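U4/U6 snRNA-associated-splicing factor PRP24 (Saccharomyces cerevisiae, PDB 2GHP) binds U6 snRNA and serves as a recycling factor of the spliceosome, the chain here holding the first three RNA recognition motifs of the yeast protein. Local coordinates at residues I215-T220 against G279-S284; K240-A245 against C256-F261; Y53-V58 against H70-D75. All blocks are in the same frame, centred on the assembly; numbering follows the deposited sequence.

Interaction 1 of 3, residues I215-T220 against G279-S284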
# COMPACT_ATOMS: atom_id res chain seq x y z
N ILE B 215 -11.35 16.82 3.42
CA ILE B 215 -11.82 16.06 2.26
C ILE B 215 -11.46 16.85 1.00
O ILE B 215 -11.80 18.04 0.90
CB ILE B 215 -13.33 15.87 2.35
CG1 ILE B 215 -13.68 15.03 3.57
CG2 ILE B 215 -13.88 15.27 1.08
CD1 ILE B 215 -15.11 15.13 3.98
N ARG B 216 -10.77 16.21 0.04
CA ARG B 216 -10.29 16.91 -1.18
C ARG B 216 -10.79 16.28 -2.48
O ARG B 216 -11.50 15.28 -2.43
CB ARG B 216 -8.77 17.04 -1.18
CG ARG B 216 -8.30 18.20 -0.34
CD ARG B 216 -6.81 18.36 -0.40
NE ARG B 216 -6.17 17.94 0.83
CZ ARG B 216 -4.87 17.70 0.95
NH1 ARG B 216 -4.06 17.85 -0.11
NH2 ARG B 216 -4.38 17.31 2.13
N ASN B 217 -10.44 16.85 -3.63
CA ASN B 217 -10.86 16.34 -4.94
C ASN B 217 -12.41 16.33 -5.15
O ASN B 217 -12.96 15.57 -5.94
CB ASN B 217 -10.19 14.96 -5.23
CG ASN B 217 -10.22 14.56 -6.72
OD1 ASN B 217 -11.21 14.02 -7.22
ND2 ASN B 217 -9.12 14.80 -7.42
N LEU B 218 -13.10 17.22 -4.44
CA LEU B 218 -14.55 17.33 -4.58
C LEU B 218 -14.90 18.19 -5.77
O LEU B 218 -14.22 19.16 -6.05
CB LEU B 218 -15.18 17.92 -3.32
CG LEU B 218 -15.12 17.04 -2.08
CD1 LEU B 218 -15.58 17.90 -0.93
CD2 LEU B 218 -15.95 15.74 -2.20
N SER B 219 -15.97 17.80 -6.46
CA SER B 219 -16.55 18.62 -7.52
C SER B 219 -17.52 19.65 -6.91
O SER B 219 -17.83 19.61 -5.72
CB SER B 219 -17.28 17.73 -8.54
OG SER B 219 -18.26 16.91 -7.92
N THR B 220 -17.99 20.58 -7.72
CA THR B 220 -19.00 21.53 -7.27
C THR B 220 -20.29 20.84 -6.81
O THR B 220 -20.94 21.31 -5.86
CB THR B 220 -19.31 22.46 -8.42
OG1 THR B 220 -18.09 23.05 -8.85
CG2 THR B 220 -20.29 23.53 -7.99
N GLY B 279 -20.11 9.69 -5.24
CA GLY B 279 -20.81 10.01 -6.47
C GLY B 279 -20.01 9.53 -7.67
O GLY B 279 -19.93 8.33 -7.95
N ASN B 280 -19.40 10.49 -8.37
CA ASN B 280 -18.59 10.19 -9.54
C ASN B 280 -17.12 10.62 -9.45
O ASN B 280 -16.44 10.73 -10.45
CB ASN B 280 -19.27 10.75 -10.79
CG ASN B 280 -19.50 12.27 -10.73
OD1 ASN B 280 -18.91 12.99 -9.92
ND2 ASN B 280 -20.38 12.75 -11.60
N ARG B 281 -16.62 10.84 -8.25
CA ARG B 281 -15.22 11.20 -8.07
C ARG B 281 -14.56 10.35 -6.99
O ARG B 281 -15.23 9.78 -6.14
CB ARG B 281 -15.06 12.69 -7.77
CG ARG B 281 -15.39 13.54 -8.98
CD ARG B 281 -15.09 15.01 -8.80
NE ARG B 281 -13.66 15.26 -8.79
CZ ARG B 281 -12.90 15.21 -9.88
NH1 ARG B 281 -13.44 14.92 -11.06
NH2 ARG B 281 -11.61 15.44 -9.78
N GLU B 282 -13.24 10.23 -7.09
CA GLU B 282 -12.45 9.58 -6.06
C GLU B 282 -12.00 10.67 -5.12
O GLU B 282 -11.21 11.54 -5.50
CB GLU B 282 -11.22 8.91 -6.67
CG GLU B 282 -10.26 8.43 -5.59
CD GLU B 282 -9.05 7.73 -6.14
OE1 GLU B 282 -9.02 7.45 -7.35
OE2 GLU B 282 -8.12 7.45 -5.35
N ILE B 283 -12.50 10.67 -3.90
CA ILE B 283 -12.15 11.78 -3.03
C ILE B 283 -10.85 11.43 -2.30
O ILE B 283 -10.40 10.27 -2.31
CB ILE B 283 -13.29 12.13 -2.08
CG1 ILE B 283 -13.58 10.93 -1.16
CG2 ILE B 283 -14.53 12.48 -2.90
CD1 ILE B 283 -14.68 11.16 -0.17
N SER B 284 -10.20 12.43 -1.70
CA SER B 284 -9.07 12.13 -0.81
C SER B 284 -9.36 12.63 0.60
O SER B 284 -9.90 13.74 0.79
CB SER B 284 -7.72 12.63 -1.35
OG SER B 284 -7.54 13.98 -1.00
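The carbonyl oxygen of S284 takes two hydrogens from the facing strand: R216 N donates to S284 O at 2.7 Å, in the carbonyl plane, and the CA-H of I215 adds a weaker contact, I215 CA to S284 O being 3.4 Å. S284 N answers to R216 O at 3.2 Å, which makes R216 and S284 an antiparallel hydrogen-bonded pair. Beyond it the first strand turns a corner at N217, whose positive phi of 61° is a conformation that asparagine tolerates better than most residues. The corner presents its carbonyl to R281: NE donates to N217 O at 3.0 Å, and the oxygen lies in the guanidinium plane although the nitrogen stands above the carbonyl plane. A bend at chi3 (72°) in R281 brings the head alongside N217, the guanidinium edge toward the N217 carbonyl and its plane 13° from that of the N217 amide, while R281 CD rests on S219 CB at 3.5 Å. R281 NH1 also forms a salt bridge with D289 of a second subunit. A leucine at R281 would probably leave the N217 carbonyl without this donor and D289 of that subunit without its charge mate. On the other face, branched aliphatic residues suit a buried position: L218 CD2 meets I283 CG2 at 3.6 Å. The segment 215-220 carries the end of the RNP2 sequence of the third RRM. Strand 212-218 runs between 255-261 and 281-287; L278 of strand 276-278 touches L218 and I283, and L228 and F232 of helix 225-232 cover I215.

Interaction 2 of 3, residues K240-A245 against C256-F261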
# COMPACT_ATOMS: atom_id res chain seq x y z
N LYS B 240 -19.18 19.00 13.44
CA LYS B 240 -19.35 20.15 12.55
C LYS B 240 -18.86 19.83 11.16
O LYS B 240 -17.80 19.25 10.98
CB LYS B 240 -18.59 21.36 13.10
CG LYS B 240 -18.76 22.62 12.29
CD LYS B 240 -18.28 23.87 13.07
CE LYS B 240 -19.04 25.17 12.64
NZ LYS B 240 -19.18 25.31 11.14
N ILE B 241 -19.64 20.24 10.17
CA ILE B 241 -19.21 20.24 8.79
C ILE B 241 -18.96 21.69 8.32
O ILE B 241 -19.78 22.60 8.51
CB ILE B 241 -20.24 19.56 7.89
CG1 ILE B 241 -20.59 18.20 8.47
CG2 ILE B 241 -19.68 19.39 6.50
CD1 ILE B 241 -21.49 17.35 7.61
N ASN B 242 -17.80 21.89 7.71
CA ASN B 242 -17.30 23.20 7.45
C ASN B 242 -16.78 23.28 6.01
O ASN B 242 -15.89 22.52 5.62
CB ASN B 242 -16.24 23.49 8.51
CG ASN B 242 -15.44 24.71 8.22
OD1 ASN B 242 -15.86 25.60 7.46
ND2 ASN B 242 -14.25 24.78 8.82
N ILE B 243 -17.37 24.17 5.22
CA ILE B 243 -17.15 24.19 3.79
C ILE B 243 -16.77 25.57 3.35
O ILE B 243 -17.65 26.43 3.22
CB ILE B 243 -18.42 23.78 3.02
CG1 ILE B 243 -18.86 22.36 3.40
CG2 ILE B 243 -18.18 23.86 1.53
CD1 ILE B 243 -20.25 21.99 2.86
N PRO B 244 -15.47 25.82 3.12
CA PRO B 244 -15.07 27.18 2.75
C PRO B 244 -15.82 27.72 1.53
O PRO B 244 -16.04 26.98 0.57
CB PRO B 244 -13.58 27.03 2.46
CG PRO B 244 -13.17 25.90 3.32
CD PRO B 244 -14.31 24.93 3.21
N ALA B 245 -16.22 28.98 1.58
CA ALA B 245 -16.95 29.62 0.49
C ALA B 245 -16.03 29.93 -0.70
O ALA B 245 -14.81 29.90 -0.57
CB ALA B 245 -17.63 30.90 0.99
N CYS B 256 -12.72 21.45 -1.36
CA CYS B 256 -12.46 20.72 -0.14
C CYS B 256 -13.47 21.04 0.94
O CYS B 256 -14.09 22.11 0.92
CB CYS B 256 -11.07 21.05 0.37
SG CYS B 256 -10.96 22.78 0.75
N ALA B 257 -13.61 20.13 1.89
CA ALA B 257 -14.50 20.34 3.02
C ALA B 257 -13.83 19.86 4.30
O ALA B 257 -13.17 18.83 4.30
CB ALA B 257 -15.79 19.60 2.78
N PHE B 258 -14.02 20.57 5.40
CA PHE B 258 -13.53 20.09 6.69
C PHE B 258 -14.64 19.49 7.54
O PHE B 258 -15.73 20.07 7.69
CB PHE B 258 -12.81 21.20 7.46
CG PHE B 258 -11.62 21.75 6.75
CD1 PHE B 258 -10.36 21.19 6.94
CD2 PHE B 258 -11.76 22.83 5.87
CE1 PHE B 258 -9.26 21.68 6.26
CE2 PHE B 258 -10.65 23.33 5.18
CZ PHE B 258 -9.40 22.76 5.38
N MSE B 259 -14.38 18.30 8.08
CA MSE B 259 -15.31 17.67 8.99
C MSE B 259 -14.64 17.39 10.35
O MSE B 259 -13.52 16.84 10.42
CB MSE B 259 -15.91 16.43 8.34
CG MSE B 259 -17.15 15.85 9.02
SE MSE B 259 -17.74 14.21 8.08
CE MSE B 259 -18.14 15.03 6.37
N VAL B 260 -15.35 17.80 11.41
CA VAL B 260 -14.93 17.58 12.80
C VAL B 260 -15.87 16.58 13.45
O VAL B 260 -17.10 16.77 13.44
CB VAL B 260 -15.05 18.87 13.64
CG1 VAL B 260 -14.66 18.58 15.09
CG2 VAL B 260 -14.21 20.02 13.07
N PHE B 261 -15.30 15.53 14.03
CA PHE B 261 -16.06 14.50 14.72
C PHE B 261 -16.03 14.68 16.23
O PHE B 261 -15.12 15.32 16.77
CB PHE B 261 -15.49 13.14 14.37
CG PHE B 261 -15.78 12.72 12.97
CD1 PHE B 261 -14.99 13.18 11.91
CD2 PHE B 261 -16.83 11.84 12.69
CE1 PHE B 261 -15.25 12.77 10.60
CE2 PHE B 261 -17.09 11.43 11.37
CZ PHE B 261 -16.30 11.89 10.33
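N242 and F258 face each other as an antiparallel hydrogen-bonded pair, F258 N to N242 O at 2.7 Å and N242 N to F258 O at 2.8 Å. Their side chains lie side by side and point the same way, N242 ND2 coming within 4.1 Å of F258 CB, with amide and ring planes 36° apart. With CG beside its backbone N (chi1 -61°), the F258 ring offers its edge to P244, whose CG sits 4.1 Å from F258 CE2. Proline suits this spot: it supplies a compact apolar ring, and it has no N-H to continue the ladder just where strand 238-242 has ended. Two residues along, K240 and V260 repeat the paired bonding, V260 N to K240 O at 2.9 Å and almost straight. Between the two pairs, I241 and M259, a selenomethionine, form a non-hydrogen-bonded pair on the opposite face; I241 CG1 meets M259 CG at 4.2 Å. Further out, Q247 joins the two segments beyond their last pair, its side chain bonding to both P244 O and C256 N. The residues 256-261 belong to the RNP1 sequence, and F258 holds one of its aromatic positions, which in many RRMs stacks on an RNA base; in this crystal the ring instead meets F252 of a second subunit. F258 also touches E212 and M214 of strand 212-218, while V260, beta-branched as befits a strand, reaches L208. Strand 238-242 is the outermost of the sheet within this chain, and 255-261 separates it from 212-218. Helix 225-232 covers the other face, taking M259 on L228 and F232, and I241 on E225 and R229.

Interaction 3 of 3, residues Y53-V58 against H70-D75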
# COMPACT_ATOMS: atom_id res chain seq x y z
N TYR B 53 -17.82 -20.29 35.25
CA TYR B 53 -18.41 -19.02 35.69
C TYR B 53 -19.02 -18.24 34.53
O TYR B 53 -18.33 -17.90 33.56
CB TYR B 53 -17.36 -18.19 36.43
CG TYR B 53 -17.52 -18.26 37.92
CD1 TYR B 53 -17.74 -19.48 38.56
CD2 TYR B 53 -17.46 -17.11 38.70
CE1 TYR B 53 -17.91 -19.55 39.93
CE2 TYR B 53 -17.62 -17.17 40.09
CZ TYR B 53 -17.84 -18.39 40.69
OH TYR B 53 -18.01 -18.46 42.05
N ASN B 54 -20.31 -17.96 34.63
CA ASN B 54 -20.98 -17.10 33.65
C ASN B 54 -21.11 -15.66 34.17
O ASN B 54 -20.67 -15.36 35.29
CB ASN B 54 -22.35 -17.67 33.27
CG ASN B 54 -23.42 -17.45 34.35
OD1 ASN B 54 -23.17 -17.60 35.55
ND2 ASN B 54 -24.62 -17.10 33.91
N GLN B 55 -21.73 -14.79 33.37
CA GLN B 55 -21.90 -13.38 33.73
C GLN B 55 -22.57 -13.23 35.08
O GLN B 55 -22.20 -12.37 35.87
CB GLN B 55 -22.74 -12.65 32.71
CG GLN B 55 -22.70 -13.24 31.35
CD GLN B 55 -23.12 -12.23 30.32
OE1 GLN B 55 -22.37 -11.32 30.00
NE2 GLN B 55 -24.32 -12.39 29.80
N ASN B 56 -23.56 -14.07 35.33
CA ASN B 56 -24.31 -14.01 36.57
C ASN B 56 -23.50 -14.28 37.82
O ASN B 56 -23.58 -13.55 38.81
CB ASN B 56 -25.50 -14.94 36.52
CG ASN B 56 -26.78 -14.18 36.39
OD1 ASN B 56 -27.28 -13.99 35.29
ND2 ASN B 56 -27.29 -13.70 37.52
N LYS B 57 -22.71 -15.35 37.78
CA LYS B 57 -21.92 -15.73 38.92
C LYS B 57 -20.90 -14.62 39.20
O LYS B 57 -20.65 -14.26 40.36
CB LYS B 57 -21.27 -17.10 38.69
CG LYS B 57 -22.30 -18.18 38.50
CD LYS B 57 -21.73 -19.57 38.59
CE LYS B 57 -22.85 -20.55 38.86
NZ LYS B 57 -22.56 -21.90 38.34
N VAL B 58 -20.36 -14.06 38.12
CA VAL B 58 -19.40 -12.98 38.24
C VAL B 58 -20.09 -11.76 38.85
O VAL B 58 -19.57 -11.18 39.81
CB VAL B 58 -18.70 -12.66 36.91
CG1 VAL B 58 -17.83 -11.42 37.02
CG2 VAL B 58 -17.86 -13.84 36.49
N HIS B 70 -21.37 -3.07 33.37
CA HIS B 70 -21.24 -4.20 32.43
C HIS B 70 -20.42 -5.36 32.96
O HIS B 70 -19.39 -5.15 33.60
CB HIS B 70 -20.60 -3.75 31.12
CG HIS B 70 -21.56 -3.11 30.17
ND1 HIS B 70 -21.39 -1.81 29.71
CD2 HIS B 70 -22.69 -3.57 29.59
CE1 HIS B 70 -22.38 -1.51 28.90
NE2 HIS B 70 -23.19 -2.55 28.81
N VAL B 71 -20.88 -6.58 32.69
CA VAL B 71 -20.09 -7.78 32.94
C VAL B 71 -19.87 -8.56 31.64
O VAL B 71 -20.81 -8.91 30.95
CB VAL B 71 -20.76 -8.72 33.95
CG1 VAL B 71 -19.81 -9.84 34.32
CG2 VAL B 71 -21.19 -7.94 35.18
N ASP B 72 -18.62 -8.85 31.31
CA ASP B 72 -18.34 -9.75 30.20
C ASP B 72 -17.35 -10.82 30.60
O ASP B 72 -16.40 -10.54 31.33
CB ASP B 72 -17.82 -8.98 28.99
CG ASP B 72 -18.91 -8.30 28.23
OD1 ASP B 72 -19.76 -8.99 27.62
OD2 ASP B 72 -18.92 -7.05 28.26
N VAL B 73 -17.58 -12.02 30.08
CA VAL B 73 -16.83 -13.20 30.48
C VAL B 73 -16.26 -13.94 29.28
O VAL B 73 -16.99 -14.27 28.37
CB VAL B 73 -17.72 -14.12 31.35
CG1 VAL B 73 -17.74 -15.56 30.85
CG2 VAL B 73 -17.29 -14.03 32.80
N ALA B 74 -14.96 -14.20 29.27
CA ALA B 74 -14.36 -14.88 28.13
C ALA B 74 -13.47 -16.06 28.52
O ALA B 74 -12.77 -16.00 29.55
CB ALA B 74 -13.60 -13.89 27.25
N ASP B 75 -13.51 -17.13 27.72
CA ASP B 75 -12.64 -18.29 27.87
C ASP B 75 -11.18 -17.93 27.67
O ASP B 75 -10.85 -17.09 26.82
CB ASP B 75 -13.00 -19.37 26.85
CG ASP B 75 -14.32 -20.06 27.15
OD1 ASP B 75 -15.21 -19.42 27.73
OD2 ASP B 75 -14.46 -21.26 26.79
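V58 sets its two methyl groups on two different valines of the strand: CG1 meets V71 CG1 at 3.7 Å, and V58 CG2 meets V73 CG2 at 3.7 Å. The first torsion of V58, with CG1 anti to the backbone N (173°), spreads the branches along the strand, so one short side chain bridges V71 and V73, which are two residues apart and lie on the same face. Valine fits both sides, being broad enough to keep contact on both sides where the start of a helix lies close to a sheet and free of polar groups to bury. V73 also reaches the chain just before the helix, its CG1 lying 3.6 Å from Y53 O. This is the first RRM of the chain, and the helix 55-62 links strands 43-49 and 68-75 in the split beta-alpha-beta unit of the fold, with strand 82-88 between them. From that middle strand I86 touches V58, and A84 touches V73. Toward solvent the grip slackens. Q55, exposed at the first turn, reaches across toward the strand, its chain extended beyond CG, until its CD is 4.1 Å from V71 O. N54 turns away from the strand and serves the helix itself: as N-cap it accepts from K57, N54 OD1 to K57 N being 3.2 Å, the nitrogen standing above the amide plane. Asparagine is well suited to that post, its short side chain reaching forward to a backbone N-H in the first turn. K57 in turn lays its CB 3.8 Å above the centre of the Y53 ring, on the side of the helix turned from V71.

How the interactions relate
Interactions 1 and 2 belong to one sheet, that of the third RRM, and meet where strands 212-218 and 255-261 run as neighbours: I215 N lies 2.9 Å from A257 O, probably a hydrogen bond. Both are partly buried strand pairings, but interaction 2 is a regular ladder at the sheet's outer side, whereas interaction 1 frays at a corner where an arginine takes over from the backbone bonding. Interaction 3 is a surface contact in the first RRM, its centre about 47 Å from that of interaction 1 and 44 Å from that of interaction 2. It joins a helix to a strand, and valine methyl groups replace the backbone bonds of the other two.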